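PDB 3CR8: sulfate adenylyltransferase, adenylylsulfate kinase from Thiobacillus denitrificans, which is an APS kinase that phosphorylates adenosine 5'-phosphosulfate with ATP to give 3'-phosphoadenylyl sulfate, and lacks ATP sulfurylase activity despite its sulfurylase-like region. Local coordinates for residues R305-E310 against L327-G332; H176-E181 against A313-E318; E23-E28 against E132-A137. All blocks are in the same frame, centred on the assembly; numbering follows the deposited sequence.

Interaction 1 of 3, residues R305-E310 against L327-G332; sequences RMVYVE and LLTLSG
Tyr308 N donates to Leu328 O at 2.8 Å, with an N-H...O angle of 159°, and Leu328 N returns a bond of the same length to Tyr308 O, bent to 135°. Together the two bonds engage the N-H and the C=O of both residues, as in an antiparallel hydrogen-bonded pair. Beside it, Val309 and Leu327 form a non-hydrogen-bonded pair, with 5.0 Å between Val309 CA and Leu327 CA. The two pairs tie strand 306-309 to the short strand 327-328. They belong to a three-stranded antiparallel sheet in the ATP-sulfurylase family region, in which 306-309 is the central strand; its other neighbour, 314-317, is joined to it by a backbone bond between Val307 and Leu316, with Arg305 and Glu318 paired just beyond the strand ends.

On one face of the sheet, Tyr308 and Leu328 run side by side in the same direction, touching through Tyr308 CB and Leu328 CB at 4.1 Å. Tyr308 CG stands anti to the backbone N (chi1 179°), which carries the ring beyond this point, and Leu328 CD1 reaches the ring at its edge, close to its plane. The ring also stacks on Trp348 and meets the ring of His315 at a slant. The other face carries an aliphatic cluster. Leu327 CD2 lies 4.1 Å from Val307 CG2 and 4.2 Å from Val309 CG2, so a single methyl bridges the two valines; Leu327 lies alongside Val309 but slants across Val307. The cluster runs on to Thr329, whose methyl CG2 sits 4.1 Å from Val307 CG1. Where the strand gives way to a turn, Glu310 brushes Leu328, while its OE1 forms a salt bridge with Arg326 of the second subunit.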
loop_
_atom_site.group_PDB
_atom_site.type_symbol
_atom_site.label_atom_id
_atom_site.label_comp_id
_atom_site.label_asym_id
_atom_site.label_seq_id
_atom_site.Cartn_x
_atom_site.Cartn_y
_atom_site.Cartn_z
ATOM N N ARG A 305 -26.976 -23.619 -9.863
ATOM C CA ARG A 305 -25.559 -23.531 -10.033
ATOM C C ARG A 305 -25.291 -22.093 -10.440
ATOM O O ARG A 305 -25.740 -21.668 -11.487
ATOM C CB ARG A 305 -25.089 -24.501 -11.105
ATOM N N MET A 306 -24.608 -21.356 -9.569
ATOM C CA MET A 306 -23.980 -20.079 -9.827
ATOM C C MET A 306 -22.643 -20.252 -10.536
ATOM O O MET A 306 -21.874 -21.139 -10.181
ATOM C CB MET A 306 -23.793 -19.324 -8.510
ATOM C CG MET A 306 -25.086 -19.085 -7.783
ATOM S SD MET A 306 -26.310 -18.217 -8.774
ATOM C CE MET A 306 -25.644 -16.529 -8.845
ATOM N N VAL A 307 -22.368 -19.419 -11.540
ATOM C CA VAL A 307 -21.059 -19.435 -12.184
ATOM C C VAL A 307 -20.532 -18.014 -12.221
ATOM O O VAL A 307 -21.315 -17.065 -12.325
ATOM C CB VAL A 307 -21.134 -20.013 -13.622
ATOM C CG1 VAL A 307 -21.685 -21.444 -13.617
ATOM C CG2 VAL A 307 -21.984 -19.130 -14.512
ATOM N N TYR A 308 -19.224 -17.843 -12.098
ATOM C CA TYR A 308 -18.679 -16.521 -12.316
ATOM C C TYR A 308 -18.517 -16.307 -13.815
ATOM O O TYR A 308 -17.803 -17.062 -14.475
ATOM C CB TYR A 308 -17.339 -16.361 -11.650
ATOM C CG TYR A 308 -16.761 -14.998 -11.880
ATOM C CD1 TYR A 308 -17.472 -13.868 -11.507
ATOM C CD2 TYR A 308 -15.506 -14.836 -12.461
ATOM C CE1 TYR A 308 -16.957 -12.601 -11.714
ATOM C CE2 TYR A 308 -14.976 -13.566 -12.659
ATOM C CZ TYR A 308 -15.708 -12.447 -12.281
ATOM O OH TYR A 308 -15.207 -11.171 -12.472
ATOM N N VAL A 309 -19.180 -15.288 -14.350
ATOM C CA VAL A 309 -19.120 -14.985 -15.763
ATOM C C VAL A 309 -18.181 -13.815 -16.022
ATOM O O VAL A 309 -18.583 -12.651 -15.906
ATOM C CB VAL A 309 -20.508 -14.626 -16.288
ATOM C CG1 VAL A 309 -20.501 -14.504 -17.827
ATOM C CG2 VAL A 309 -21.524 -15.652 -15.809
ATOM N N GLU A 310 -16.939 -14.131 -16.393
ATOM C CA GLU A 310 -15.884 -13.135 -16.540
ATOM C C GLU A 310 -16.338 -12.003 -17.436
ATOM O O GLU A 310 -16.073 -10.814 -17.157
ATOM C CB GLU A 310 -14.656 -13.798 -17.138
ATOM C CG GLU A 310 -13.386 -13.014 -17.000
ATOM C CD GLU A 310 -12.172 -13.892 -17.224
ATOM O OE1 GLU A 310 -12.129 -14.604 -18.251
ATOM O OE2 GLU A 310 -11.268 -13.877 -16.367
ATOM N N LEU A 327 -17.114 -19.278 -18.433
ATOM C CA LEU A 327 -17.659 -19.543 -17.087
ATOM C C LEU A 327 -16.611 -20.050 -16.103
ATOM O O LEU A 327 -15.735 -20.823 -16.489
ATOM C CB LEU A 327 -18.783 -20.565 -17.150
ATOM C CG LEU A 327 -19.787 -20.262 -18.246
ATOM C CD1 LEU A 327 -20.967 -21.175 -18.097
ATOM C CD2 LEU A 327 -20.213 -18.811 -18.192
ATOM N N LEU A 328 -16.696 -19.623 -14.840
ATOM C CA LEU A 328 -15.671 -19.983 -13.840
ATOM C C LEU A 328 -16.295 -20.459 -12.532
ATOM O O LEU A 328 -17.254 -19.872 -12.026
ATOM C CB LEU A 328 -14.704 -18.824 -13.577
ATOM C CG LEU A 328 -13.664 -18.500 -14.650
ATOM C CD1 LEU A 328 -12.711 -17.418 -14.214
ATOM C CD2 LEU A 328 -12.906 -19.749 -14.941
ATOM N N THR A 329 -15.755 -21.541 -11.992
ATOM C CA THR A 329 -16.300 -22.183 -10.788
ATOM C C THR A 329 -15.136 -22.669 -9.935
ATOM O O THR A 329 -13.985 -22.644 -10.353
ATOM C CB THR A 329 -17.123 -23.435 -11.128
ATOM O OG1 THR A 329 -16.257 -24.424 -11.708
ATOM C CG2 THR A 329 -18.250 -23.117 -12.113
ATOM N N LEU A 330 -15.433 -23.133 -8.737
ATOM C CA LEU A 330 -14.407 -23.579 -7.796
ATOM C C LEU A 330 -15.144 -24.523 -6.854
ATOM O O LEU A 330 -16.011 -24.101 -6.095
ATOM C CB LEU A 330 -13.852 -22.364 -7.034
ATOM C CG LEU A 330 -12.501 -22.236 -6.347
ATOM C CD1 LEU A 330 -12.646 -22.274 -4.868
ATOM C CD2 LEU A 330 -11.484 -23.259 -6.860
ATOM N N SER A 331 -14.861 -25.814 -6.930
ATOM C CA SER A 331 -15.580 -26.749 -6.062
ATOM C C SER A 331 -15.151 -26.551 -4.610
ATOM O O SER A 331 -14.172 -25.850 -4.338
ATOM C CB SER A 331 -15.398 -28.203 -6.511
ATOM O OG SER A 331 -14.071 -28.649 -6.321
ATOM N N GLY A 332 -15.914 -27.124 -3.683
ATOM C CA GLY A 332 -15.550 -27.079 -2.276
ATOM C C GLY A 332 -14.423 -28.057 -1.995
ATOM O O GLY A 332 -13.508 -27.755 -1.221
#

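Interaction 2 of 3, residues H176-E181 against A313-E318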
loop_
_atom_site.group_PDB
_atom_site.type_symbol
_atom_site.label_atom_id
_atom_site.label_comp_id
_atom_site.label_asym_id
_atom_site.label_seq_id
_atom_site.Cartn_x
_atom_site.Cartn_y
_atom_site.Cartn_z
ATOM N N HIS A 176 -20.104 -17.329 0.553
ATOM C CA HIS A 176 -19.144 -16.623 -0.284
ATOM C C HIS A 176 -19.844 -15.808 -1.367
ATOM O O HIS A 176 -21.048 -15.646 -1.315
ATOM C CB HIS A 176 -18.184 -17.612 -0.905
ATOM C CG HIS A 176 -17.465 -18.460 0.097
ATOM N ND1 HIS A 176 -16.382 -18.000 0.810
ATOM C CD2 HIS A 176 -17.659 -19.745 0.482
ATOM C CE1 HIS A 176 -15.943 -18.963 1.607
ATOM N NE2 HIS A 176 -16.703 -20.027 1.432
ATOM N N ARG A 177 -19.106 -15.313 -2.352
ATOM C CA ARG A 177 -19.656 -14.336 -3.284
ATOM C C ARG A 177 -20.831 -14.822 -4.146
ATOM O O ARG A 177 -21.710 -14.048 -4.490
ATOM C CB ARG A 177 -18.541 -13.746 -4.140
ATOM C CG ARG A 177 -18.983 -12.624 -5.050
ATOM C CD ARG A 177 -17.813 -11.806 -5.527
ATOM N NE ARG A 177 -17.207 -11.067 -4.429
ATOM C CZ ARG A 177 -16.079 -10.374 -4.527
ATOM N NH1 ARG A 177 -15.422 -10.339 -5.684
ATOM N NH2 ARG A 177 -15.607 -9.726 -3.466
ATOM N N ALA A 178 -20.857 -16.100 -4.486
ATOM C CA ALA A 178 -21.967 -16.655 -5.267
ATOM C C ALA A 178 -23.313 -16.643 -4.530
ATOM O O ALA A 178 -24.330 -16.155 -5.045
ATOM C CB ALA A 178 -21.649 -18.066 -5.732
ATOM N N GLN A 179 -23.339 -17.219 -3.340
ATOM C CA GLN A 179 -24.554 -17.141 -2.564
ATOM C C GLN A 179 -24.928 -15.674 -2.287
ATOM O O GLN A 179 -26.066 -15.273 -2.497
ATOM C CB GLN A 179 -24.465 -17.974 -1.278
ATOM C CG GLN A 179 -23.063 -18.349 -0.830
ATOM C CD GLN A 179 -22.526 -19.553 -1.549
ATOM O OE1 GLN A 179 -23.222 -20.166 -2.346
ATOM N NE2 GLN A 179 -21.277 -19.894 -1.279
ATOM N N TYR A 180 -23.971 -14.875 -1.838
ATOM C CA TYR A 180 -24.216 -13.460 -1.608
ATOM C C TYR A 180 -24.839 -12.800 -2.837
ATOM O O TYR A 180 -25.880 -12.181 -2.726
ATOM C CB TYR A 180 -22.922 -12.749 -1.190
ATOM C CG TYR A 180 -22.925 -11.247 -1.380
ATOM C CD1 TYR A 180 -23.383 -10.402 -0.385
ATOM C CD2 TYR A 180 -22.452 -10.679 -2.552
ATOM C CE1 TYR A 180 -23.380 -9.030 -0.555
ATOM C CE2 TYR A 180 -22.461 -9.314 -2.746
ATOM C CZ TYR A 180 -22.918 -8.492 -1.744
ATOM O OH TYR A 180 -22.891 -7.128 -1.931
ATOM N N GLU A 181 -24.221 -12.934 -4.012
ATOM C CA GLU A 181 -24.765 -12.281 -5.212
ATOM C C GLU A 181 -26.173 -12.806 -5.584
ATOM O O GLU A 181 -27.038 -12.039 -6.027
ATOM C CB GLU A 181 -23.776 -12.323 -6.399
ATOM C CG GLU A 181 -22.803 -11.120 -6.458
ATOM C CD GLU A 181 -21.774 -11.223 -7.611
ATOM O OE1 GLU A 181 -20.713 -10.553 -7.550
ATOM O OE2 GLU A 181 -22.019 -11.979 -8.580
ATOM N N ALA A 313 -18.272 -9.742 -15.253
ATOM C CA ALA A 313 -17.764 -9.480 -13.911
ATOM C C ALA A 313 -18.849 -9.696 -12.860
ATOM O O ALA A 313 -19.133 -8.846 -11.990
ATOM C CB ALA A 313 -17.209 -8.067 -13.820
ATOM N N GLU A 314 -19.576 -10.846 -12.942
ATOM C CA GLU A 314 -20.596 -11.167 -11.944
ATOM C C GLU A 314 -21.089 -12.590 -12.043
ATOM O O GLU A 314 -21.026 -13.185 -13.085
ATOM C CB GLU A 314 -21.790 -10.218 -12.031
ATOM C CG GLU A 314 -22.356 -10.124 -13.403
ATOM C CD GLU A 314 -23.484 -9.132 -13.483
ATOM O OE1 GLU A 314 -23.575 -8.310 -12.553
ATOM O OE2 GLU A 314 -24.276 -9.189 -14.460
ATOM N N HIS A 315 -21.578 -13.128 -10.933
ATOM C CA HIS A 315 -22.142 -14.467 -10.903
ATOM C C HIS A 315 -23.569 -14.455 -11.405
ATOM O O HIS A 315 -24.354 -13.552 -11.109
ATOM C CB HIS A 315 -22.158 -15.009 -9.487
ATOM C CG HIS A 315 -20.804 -15.124 -8.871
ATOM N ND1 HIS A 315 -20.138 -16.329 -8.751
ATOM C CD2 HIS A 315 -19.986 -14.184 -8.341
ATOM C CE1 HIS A 315 -18.976 -16.126 -8.155
ATOM N NE2 HIS A 315 -18.859 -14.834 -7.898
ATOM N N LEU A 316 -23.895 -15.485 -12.161
ATOM C CA LEU A 316 -25.227 -15.675 -12.678
ATOM C C LEU A 316 -25.571 -17.139 -12.470
ATOM O O LEU A 316 -24.693 -18.014 -12.439
ATOM C CB LEU A 316 -25.287 -15.342 -14.188
ATOM C CG LEU A 316 -24.956 -13.906 -14.585
ATOM C CD1 LEU A 316 -24.769 -13.786 -16.104
ATOM C CD2 LEU A 316 -26.032 -12.944 -14.052
ATOM N N PRO A 317 -26.864 -17.422 -12.344
ATOM C CA PRO A 317 -27.273 -18.818 -12.472
ATOM C C PRO A 317 -26.830 -19.346 -13.836
ATOM O O PRO A 317 -26.917 -18.640 -14.846
ATOM C CB PRO A 317 -28.794 -18.743 -12.354
ATOM C CG PRO A 317 -29.060 -17.469 -11.625
ATOM C CD PRO A 317 -28.005 -16.527 -12.098
ATOM N N GLU A 318 -26.340 -20.572 -13.852
ATOM C CA GLU A 318 -25.633 -21.109 -15.003
ATOM C C GLU A 318 -26.461 -20.975 -16.262
ATOM O O GLU A 318 -25.935 -20.739 -17.355
ATOM C CB GLU A 318 -25.332 -22.575 -14.764
ATOM C CG GLU A 318 -24.765 -23.302 -15.946
ATOM C CD GLU A 318 -24.406 -24.736 -15.602
ATOM O OE1 GLU A 318 -25.286 -25.462 -15.090
ATOM O OE2 GLU A 318 -23.242 -25.135 -15.825
#
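His315 lays its imidazole against the first turn of helix 177-189, where Arg177, Ala178 and Glu181 contact it. The contact seats strand 314-317, an outer strand of a three-stranded antiparallel sheet, on the helix within the ATP-sulfurylase family region; the axes of the short segments 177-181 and 314-317 are inclined at 70° and come no closer than 8.3 Å. One ring face looks onto the helix backbone, with Ala178 CA 3.9 Å above its plane and shifted toward the rim, and Ala178 CB approaches ND1 of His315 at 3.8 Å. Arg177 crosses the ring at about a right angle. Its aliphatic stem does the touching, CG lying 3.6 Å from His315 NE2, while the chain bends at chi3 and takes the guanidinium, turned 83° from the imidazole plane, to a cation-pi contact with Phe351. NE2 of His315 is hydrogen-bonded to Trp348 O, which helps to set the rotation of the ring.

Glu181 leaves the helix toward the strand, and its carboxylate lies at the ring's edge, tilted 70° from the imidazole plane. Close by, Glu314 turns its carboxylate to other mates, in salt bridges with Arg312 and with Arg337 of the second subunit. The polar tie across the contact is made by Glu181: its chain, extended beyond CG, brings OE2 to 2.7 Å from the backbone N of His315, whose hydrogen meets the oxygen nearly along the C-O axis.

Interaction 3 of 3, residues E23-E28 against E132-A137; sequences EALKHE and EVEGAA
Helix 22-30 passes the end of strand 126-135 without a backbone hydrogen bond between the two segments, Leu25 CA and Ala136 CA coming within 6.4 Å where the strand turns into a loop. Leu25 makes most of the contact. Its CG stands beside the backbone N and anti to the carbonyl carbon (chi1 -66°), which sends the isobutyl fork against residues 134-136. CD1 rests 3.6 Å from Gly135 O, and both methyls face Glu134 CB, CD1 and CD2 of Leu25 each 4.2 Å from it. The leucine and the glutamate cross at about a right angle, so the methyls meet the base of Glu134 while its extended chain carries the carboxylate on to salt bridges with Arg101 and Lys21. Alongside, Ala136 CB rests against both Leu25 CB, at 4.4 Å, and Lys26 CG, at 4.2 Å. With only a methyl at Leu25, as in an alanine, Glu134 CB and Gly135 would probably lose their apolar neighbour, and a gap would open between helix and strand. The contact lies in the PUA-like region, where Met111 of strand 111-117 also packs on Leu25 and Ala136. Glu28 and Glu134 both pair with Arg101, whose charge probably offsets the repulsion between the two carboxylates. The helix is thus held to the sheet by aliphatic contacts, supplemented by the arginine that pairs with a glutamate from each segment.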
loop_
_atom_site.group_PDB
_atom_site.type_symbol
_atom_site.label_atom_id
_atom_site.label_comp_id
_atom_site.label_asym_id
_atom_site.label_seq_id
_atom_site.Cartn_x
_atom_site.Cartn_y
_atom_site.Cartn_z
ATOM N N GLU A 23 -43.068 -19.429 38.617
ATOM C CA GLU A 23 -42.631 -19.834 39.955
ATOM C C GLU A 23 -43.256 -21.163 40.357
ATOM O O GLU A 23 -42.588 -22.036 40.913
ATOM C CB GLU A 23 -42.933 -18.757 41.012
ATOM C CG GLU A 23 -41.690 -18.059 41.555
ATOM C CD GLU A 23 -40.641 -17.821 40.473
ATOM O OE1 GLU A 23 -39.592 -18.514 40.485
ATOM O OE2 GLU A 23 -40.869 -16.950 39.603
ATOM N N ALA A 24 -44.544 -21.308 40.071
ATOM C CA ALA A 24 -45.245 -22.551 40.336
ATOM C C ALA A 24 -44.562 -23.748 39.664
ATOM O O ALA A 24 -44.498 -24.824 40.239
ATOM C CB ALA A 24 -46.691 -22.437 39.896
ATOM N N LEU A 25 -44.041 -23.563 38.453
ATOM C CA LEU A 25 -43.393 -24.664 37.734
ATOM C C LEU A 25 -42.030 -25.008 38.305
ATOM O O LEU A 25 -41.728 -26.173 38.530
ATOM C CB LEU A 25 -43.270 -24.354 36.238
ATOM C CG LEU A 25 -44.588 -24.263 35.458
ATOM C CD1 LEU A 25 -44.374 -23.661 34.077
ATOM C CD2 LEU A 25 -45.268 -25.620 35.372
ATOM N N LYS A 26 -41.202 -23.999 38.533
ATOM C CA LYS A 26 -39.907 -24.227 39.176
ATOM C C LYS A 26 -40.074 -24.883 40.556
ATOM O O LYS A 26 -39.218 -25.637 40.989
ATOM C CB LYS A 26 -39.084 -22.927 39.254
ATOM C CG LYS A 26 -38.504 -22.505 37.902
ATOM C CD LYS A 26 -37.612 -21.265 37.950
ATOM C CE LYS A 26 -36.912 -21.074 36.591
ATOM N NZ LYS A 26 -36.143 -19.800 36.455
ATOM N N HIS A 27 -41.198 -24.618 41.238
ATOM C CA HIS A 27 -41.461 -25.289 42.512
ATOM C C HIS A 27 -41.880 -26.761 42.313
ATOM O O HIS A 27 -41.244 -27.670 42.862
ATOM C CB HIS A 27 -42.465 -24.524 43.403
ATOM C CG HIS A 27 -42.705 -25.187 44.722
ATOM N ND1 HIS A 27 -41.762 -25.199 45.726
ATOM C CD2 HIS A 27 -43.751 -25.912 45.180
ATOM C CE1 HIS A 27 -42.225 -25.882 46.755
ATOM N NE2 HIS A 27 -43.432 -26.325 46.450
ATOM N N GLU A 28 -42.936 -26.989 41.512
ATOM C CA GLU A 28 -43.474 -28.344 41.294
ATOM C C GLU A 28 -42.403 -29.310 40.845
ATOM O O GLU A 28 -42.348 -30.447 41.300
ATOM C CB GLU A 28 -44.609 -28.378 40.267
ATOM C CG GLU A 28 -45.026 -29.796 39.883
ATOM C CD GLU A 28 -46.156 -29.823 38.884
ATOM O OE1 GLU A 28 -46.640 -28.737 38.484
ATOM O OE2 GLU A 28 -46.563 -30.937 38.500
ATOM N N GLU A 132 -48.217 -32.560 26.225
ATOM C CA GLU A 132 -48.216 -31.114 26.303
ATOM C C GLU A 132 -47.034 -30.614 27.112
ATOM O O GLU A 132 -46.537 -31.297 28.006
ATOM C CB GLU A 132 -49.506 -30.636 26.927
ATOM C CG GLU A 132 -50.715 -30.983 26.105
ATOM C CD GLU A 132 -50.667 -30.364 24.749
ATOM O OE1 GLU A 132 -50.337 -29.171 24.651
ATOM O OE2 GLU A 132 -50.952 -31.066 23.764
ATOM N N VAL A 133 -46.567 -29.422 26.791
ATOM C CA VAL A 133 -45.381 -28.893 27.443
ATOM C C VAL A 133 -45.725 -27.579 28.122
ATOM O O VAL A 133 -46.463 -26.782 27.562
ATOM C CB VAL A 133 -44.229 -28.680 26.431
ATOM C CG1 VAL A 133 -43.059 -27.977 27.091
ATOM C CG2 VAL A 133 -43.794 -30.003 25.858
ATOM N N GLU A 134 -45.225 -27.377 29.343
ATOM C CA GLU A 134 -45.359 -26.086 30.024
ATOM C C GLU A 134 -43.970 -25.607 30.362
ATOM O O GLU A 134 -43.264 -26.249 31.144
ATOM C CB GLU A 134 -46.191 -26.179 31.314
ATOM C CG GLU A 134 -47.681 -26.422 31.123
ATOM C CD GLU A 134 -48.366 -26.972 32.380
ATOM O OE1 GLU A 134 -47.826 -27.900 33.017
ATOM O OE2 GLU A 134 -49.462 -26.496 32.728
ATOM N N GLY A 135 -43.590 -24.474 29.778
ATOM C CA GLY A 135 -42.249 -23.945 29.942
ATOM C C GLY A 135 -42.016 -22.897 31.017
ATOM O O GLY A 135 -42.833 -21.996 31.236
ATOM N N ALA A 136 -40.873 -23.021 31.679
ATOM C CA ALA A 136 -40.438 -22.058 32.691
ATOM C C ALA A 136 -39.348 -21.142 32.144
ATOM O O ALA A 136 -39.453 -19.923 32.223
ATOM C CB ALA A 136 -39.920 -22.795 33.918
ATOM N N ALA A 137 -38.303 -21.763 31.598
ATOM C CA ALA A 137 -37.141 -21.082 31.065
ATOM C C ALA A 137 -36.722 -21.664 29.723
ATOM O O ALA A 137 -37.015 -22.818 29.426
ATOM C CB ALA A 137 -35.997 -21.201 32.028
#

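Interactions 1 and 2 share one small antiparallel sheet: 306-309 lies between 327-328 and 314-317, and the centres of the two contacts are about 8 Å apart. Interaction 1 works within the sheet, through paired backbone bonds and aliphatic methyls, and is partly buried; interaction 2 is a surface contact that fastens the outer strand to a helix through an imidazole and one carboxylate-to-backbone bond. Each also reaches the second subunit through a glutamate. Interaction 3 belongs to the PUA-like region, its centre about 52 Å from that of interaction 1 and about 48 Å from that of interaction 2. It is buried, is touched by no other chain of the assembly, and joins helix to strand by apolar contact without a direct hydrogen bond.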